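Local atomic coordinates of IclR family transcriptional regulator (Brucella abortus, PDB entry 5WHM), a protein that probably binds DNA through a helix-turn-helix domain and represses transcription, as an IclR-type regulator with a GAF-like C-terminal domain. Residues C[108-121]-C[131-143]. Sequence-based numbering, arbitrary orientation.
Sequences MQVLADYAKAAVAM and YLDVVQGEGNMTM
Val119 and Val135 form a hydrogen-bonded antiparallel pair in the hairpin of strands 118-125 and 128-135, within the GAF-like C-terminal domain, and helix 101-115 packs on the face that carries their side chains. Val119 N donates to Val135 O and Val135 N to Val119 O, both at 2.8 Å. Farther along, Leu132 and Asp133 both face Met121 in a classic beta bulge: Met121 O accepts a 2.7 Å bond from Leu132 N and a weak one from Asp133 N, while the Met121 chain bends at chi3, laying CE against Leu132 CB and Asp133 CB. On the other face, Ala120 CB lies over the Tyr131 ring, 3.7 Å from its centroid, a CH-pi contact.

Val135 CG1 reaches Ala112 CB at 4.0 Å and packs against the Gln109 amide. Gln109 runs out with CG turned away from the backbone N (chi1 -175°) and folds at chi2 (66°), which brings NE2 to Gln136 O. Asp113 OD1 takes two donors from opposite faces of its plane, Gln109 NE2 of its own helix and, almost straight at 2.7 Å, Glu138 N of the turn 137-140. A CA-H...O contact, Gly137 CA to Ala112 O at 3.4 Å, sets the glycine close against the helix backbone.

Strand 229-238 flanks 118-125 on its other edge, and Tyr131 OH reaches across Ala120 to hydrogen-bond Asn234 there; helix 244-265 packs beside Met108, and Asp133 makes salt bridges to Arg101 of the same chain and to Arg145 of the second subunit.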
# COMPACT_ATOMS: atom_id res chain seq x y z
N MSE C 108 1.56 5.38 -21.66
CA MSE C 108 2.62 4.46 -21.26
C MSE C 108 2.45 3.12 -21.96
O MSE C 108 3.42 2.43 -22.29
CB MSE C 108 2.63 4.28 -19.73
CG MSE C 108 3.12 5.51 -18.99
SE MSE C 108 2.57 5.52 -17.06
CE MSE C 108 3.40 3.88 -16.44
N GLN C 109 1.19 2.73 -22.15
CA GLN C 109 0.91 1.46 -22.82
C GLN C 109 1.40 1.49 -24.27
O GLN C 109 2.03 0.53 -24.73
CB GLN C 109 -0.59 1.16 -22.75
CG GLN C 109 -0.98 -0.20 -23.32
CD GLN C 109 -0.43 -1.34 -22.50
OE1 GLN C 109 -0.86 -1.58 -21.38
NE2 GLN C 109 0.54 -2.06 -23.06
N VAL C 110 1.16 2.60 -24.98
CA VAL C 110 1.64 2.74 -26.36
C VAL C 110 3.16 2.62 -26.42
O VAL C 110 3.70 1.94 -27.30
CB VAL C 110 1.16 4.08 -26.95
CG1 VAL C 110 1.84 4.38 -28.30
CG2 VAL C 110 -0.36 4.08 -27.09
N LEU C 111 3.87 3.27 -25.50
CA LEU C 111 5.32 3.18 -25.51
C LEU C 111 5.80 1.78 -25.14
O LEU C 111 6.69 1.22 -25.79
CB LEU C 111 5.93 4.21 -24.57
CG LEU C 111 7.47 4.14 -24.51
CD1 LEU C 111 8.11 4.30 -25.92
CD2 LEU C 111 8.02 5.14 -23.55
N ALA C 112 5.20 1.19 -24.09
CA ALA C 112 5.54 -0.17 -23.69
C ALA C 112 5.30 -1.16 -24.84
O ALA C 112 6.12 -2.06 -25.06
CB ALA C 112 4.75 -0.58 -22.44
N ASP C 113 4.18 -1.02 -25.56
CA ASP C 113 3.90 -1.92 -26.68
C ASP C 113 4.94 -1.74 -27.78
O ASP C 113 5.47 -2.72 -28.31
CB ASP C 113 2.50 -1.68 -27.26
CG ASP C 113 1.37 -2.14 -26.32
OD1 ASP C 113 1.61 -2.84 -25.30
OD2 ASP C 113 0.21 -1.76 -26.63
N TYR C 114 5.24 -0.49 -28.13
CA TYR C 114 6.25 -0.22 -29.15
C TYR C 114 7.61 -0.76 -28.74
O TYR C 114 8.32 -1.35 -29.57
CB TYR C 114 6.36 1.27 -29.42
CG TYR C 114 7.58 1.57 -30.26
CD1 TYR C 114 7.60 1.25 -31.62
CD2 TYR C 114 8.74 2.10 -29.69
CE1 TYR C 114 8.73 1.49 -32.40
CE2 TYR C 114 9.88 2.33 -30.47
CZ TYR C 114 9.85 2.03 -31.82
OH TYR C 114 10.96 2.27 -32.57
N ALA C 115 8.01 -0.56 -27.49
CA ALA C 115 9.36 -0.90 -27.06
C ALA C 115 9.49 -2.35 -26.61
O ALA C 115 10.62 -2.79 -26.35
CB ALA C 115 9.81 0.02 -25.91
N LYS C 116 8.36 -3.05 -26.47
CA LYS C 116 8.31 -4.40 -25.89
C LYS C 116 9.02 -4.45 -24.54
O LYS C 116 9.77 -5.37 -24.22
CB LYS C 116 8.88 -5.44 -26.86
CG LYS C 116 8.24 -5.38 -28.25
CD LYS C 116 8.56 -6.60 -29.09
CE LYS C 116 7.80 -6.58 -30.41
NZ LYS C 116 6.33 -6.41 -30.20
N ALA C 117 8.76 -3.43 -23.72
CA ALA C 117 9.45 -3.30 -22.45
C ALA C 117 8.55 -2.58 -21.45
O ALA C 117 7.60 -1.89 -21.83
CB ALA C 117 10.77 -2.55 -22.62
N ALA C 118 8.88 -2.71 -20.17
CA ALA C 118 8.07 -2.10 -19.12
C ALA C 118 8.27 -0.58 -19.03
O ALA C 118 9.40 -0.08 -19.09
CB ALA C 118 8.40 -2.75 -17.77
N VAL C 119 7.16 0.14 -18.88
CA VAL C 119 7.16 1.59 -18.67
C VAL C 119 6.54 1.84 -17.29
O VAL C 119 5.50 1.26 -16.97
CB VAL C 119 6.38 2.32 -19.78
CG1 VAL C 119 6.31 3.82 -19.54
CG2 VAL C 119 7.05 2.03 -21.18
N ALA C 120 7.21 2.67 -16.48
CA ALA C 120 6.79 2.88 -15.10
C ALA C 120 6.73 4.37 -14.79
O ALA C 120 7.35 5.20 -15.47
CB ALA C 120 7.71 2.17 -14.08
N MSE C 121 5.96 4.69 -13.76
CA MSE C 121 5.88 6.02 -13.19
C MSE C 121 6.26 5.93 -11.69
O MSE C 121 5.76 5.06 -10.99
CB MSE C 121 4.48 6.60 -13.37
CG MSE C 121 4.31 7.98 -12.77
SE MSE C 121 2.47 8.63 -13.00
CE MSE C 121 1.44 7.34 -11.90
N TYR C 131 7.64 2.97 -7.15
CA TYR C 131 6.80 2.79 -8.34
C TYR C 131 5.32 3.04 -8.03
O TYR C 131 4.73 2.34 -7.19
CB TYR C 131 6.99 1.37 -8.86
CG TYR C 131 8.13 1.20 -9.86
CD1 TYR C 131 9.09 2.18 -10.06
CD2 TYR C 131 8.18 0.08 -10.66
CE1 TYR C 131 10.11 2.02 -11.00
CE2 TYR C 131 9.17 -0.10 -11.59
CZ TYR C 131 10.14 0.87 -11.76
OH TYR C 131 11.11 0.64 -12.72
N LEU C 132 4.70 4.01 -8.71
CA LEU C 132 3.28 4.31 -8.58
C LEU C 132 2.43 3.56 -9.59
O LEU C 132 1.25 3.27 -9.33
CB LEU C 132 3.04 5.81 -8.76
CG LEU C 132 4.03 6.70 -8.01
CD1 LEU C 132 3.86 8.20 -8.35
CD2 LEU C 132 3.85 6.46 -6.51
N ASP C 133 3.02 3.23 -10.75
CA ASP C 133 2.31 2.55 -11.81
C ASP C 133 3.36 1.92 -12.72
O ASP C 133 4.48 2.44 -12.84
CB ASP C 133 1.35 3.48 -12.59
CG ASP C 133 0.23 2.69 -13.27
OD1 ASP C 133 -0.61 3.28 -13.97
OD2 ASP C 133 0.17 1.45 -13.09
N VAL C 134 3.01 0.77 -13.28
CA VAL C 134 3.87 0.00 -14.18
C VAL C 134 2.98 -0.60 -15.24
O VAL C 134 1.94 -1.20 -14.92
CB VAL C 134 4.64 -1.14 -13.48
CG1 VAL C 134 5.62 -1.80 -14.47
CG2 VAL C 134 5.34 -0.69 -12.25
N VAL C 135 3.39 -0.49 -16.49
CA VAL C 135 2.67 -1.07 -17.61
C VAL C 135 3.67 -1.87 -18.42
O VAL C 135 4.78 -1.40 -18.68
CB VAL C 135 2.01 0.03 -18.47
CG1 VAL C 135 1.71 -0.47 -19.84
CG2 VAL C 135 0.73 0.51 -17.78
N GLN C 136 3.30 -3.08 -18.80
CA GLN C 136 4.14 -3.93 -19.62
C GLN C 136 3.61 -4.00 -21.04
O GLN C 136 2.39 -4.00 -21.27
CB GLN C 136 4.23 -5.33 -19.03
CG GLN C 136 4.85 -5.30 -17.69
CD GLN C 136 5.98 -6.28 -17.55
OE1 GLN C 136 6.88 -6.10 -16.72
NE2 GLN C 136 5.95 -7.35 -18.35
N GLY C 137 4.53 -4.06 -22.00
CA GLY C 137 4.12 -4.21 -23.38
C GLY C 137 3.24 -5.42 -23.56
O GLY C 137 3.41 -6.43 -22.85
N GLU C 138 2.26 -5.34 -24.45
CA GLU C 138 1.53 -6.52 -24.88
C GLU C 138 2.53 -7.59 -25.32
O GLU C 138 3.44 -7.31 -26.11
CB GLU C 138 0.57 -6.17 -26.02
CG GLU C 138 -0.45 -7.24 -26.35
CD GLU C 138 -1.47 -6.76 -27.37
OE1 GLU C 138 -1.15 -5.82 -28.14
OE2 GLU C 138 -2.59 -7.33 -27.40
N GLY C 139 2.39 -8.80 -24.78
CA GLY C 139 3.34 -9.86 -25.09
C GLY C 139 4.74 -9.62 -24.55
O GLY C 139 5.72 -10.04 -25.18
N ASN C 140 4.86 -8.95 -23.41
CA ASN C 140 6.13 -8.78 -22.72
C ASN C 140 6.17 -9.76 -21.55
O ASN C 140 5.27 -9.77 -20.71
CB ASN C 140 6.30 -7.32 -22.25
CG ASN C 140 7.63 -7.08 -21.55
OD1 ASN C 140 8.58 -7.83 -21.72
ND2 ASN C 140 7.69 -6.02 -20.73
N MSE C 141 7.21 -10.59 -21.52
CA MSE C 141 7.29 -11.69 -20.55
C MSE C 141 8.32 -11.42 -19.47
O MSE C 141 8.85 -12.35 -18.86
CB MSE C 141 7.62 -13.00 -21.27
CG MSE C 141 6.90 -13.18 -22.59
SE MSE C 141 5.07 -13.84 -22.43
CE MSE C 141 5.23 -15.42 -23.57
N THR C 142 8.62 -10.15 -19.25
CA THR C 142 9.46 -9.74 -18.12
C THR C 142 8.59 -9.68 -16.87
O THR C 142 7.46 -9.18 -16.91
CB THR C 142 10.11 -8.38 -18.40
OG1 THR C 142 10.67 -8.37 -19.72
CG2 THR C 142 11.22 -8.09 -17.38
N MSE C 143 9.11 -10.21 -15.76
CA MSE C 143 8.46 -10.12 -14.45
C MSE C 143 8.14 -8.66 -14.09
O MSE C 143 9.02 -7.80 -14.15
CB MSE C 143 9.37 -10.78 -13.40
CG MSE C 143 8.84 -10.81 -11.98
SE MSE C 143 10.35 -10.78 -10.73
CE MSE C 143 10.26 -8.89 -10.17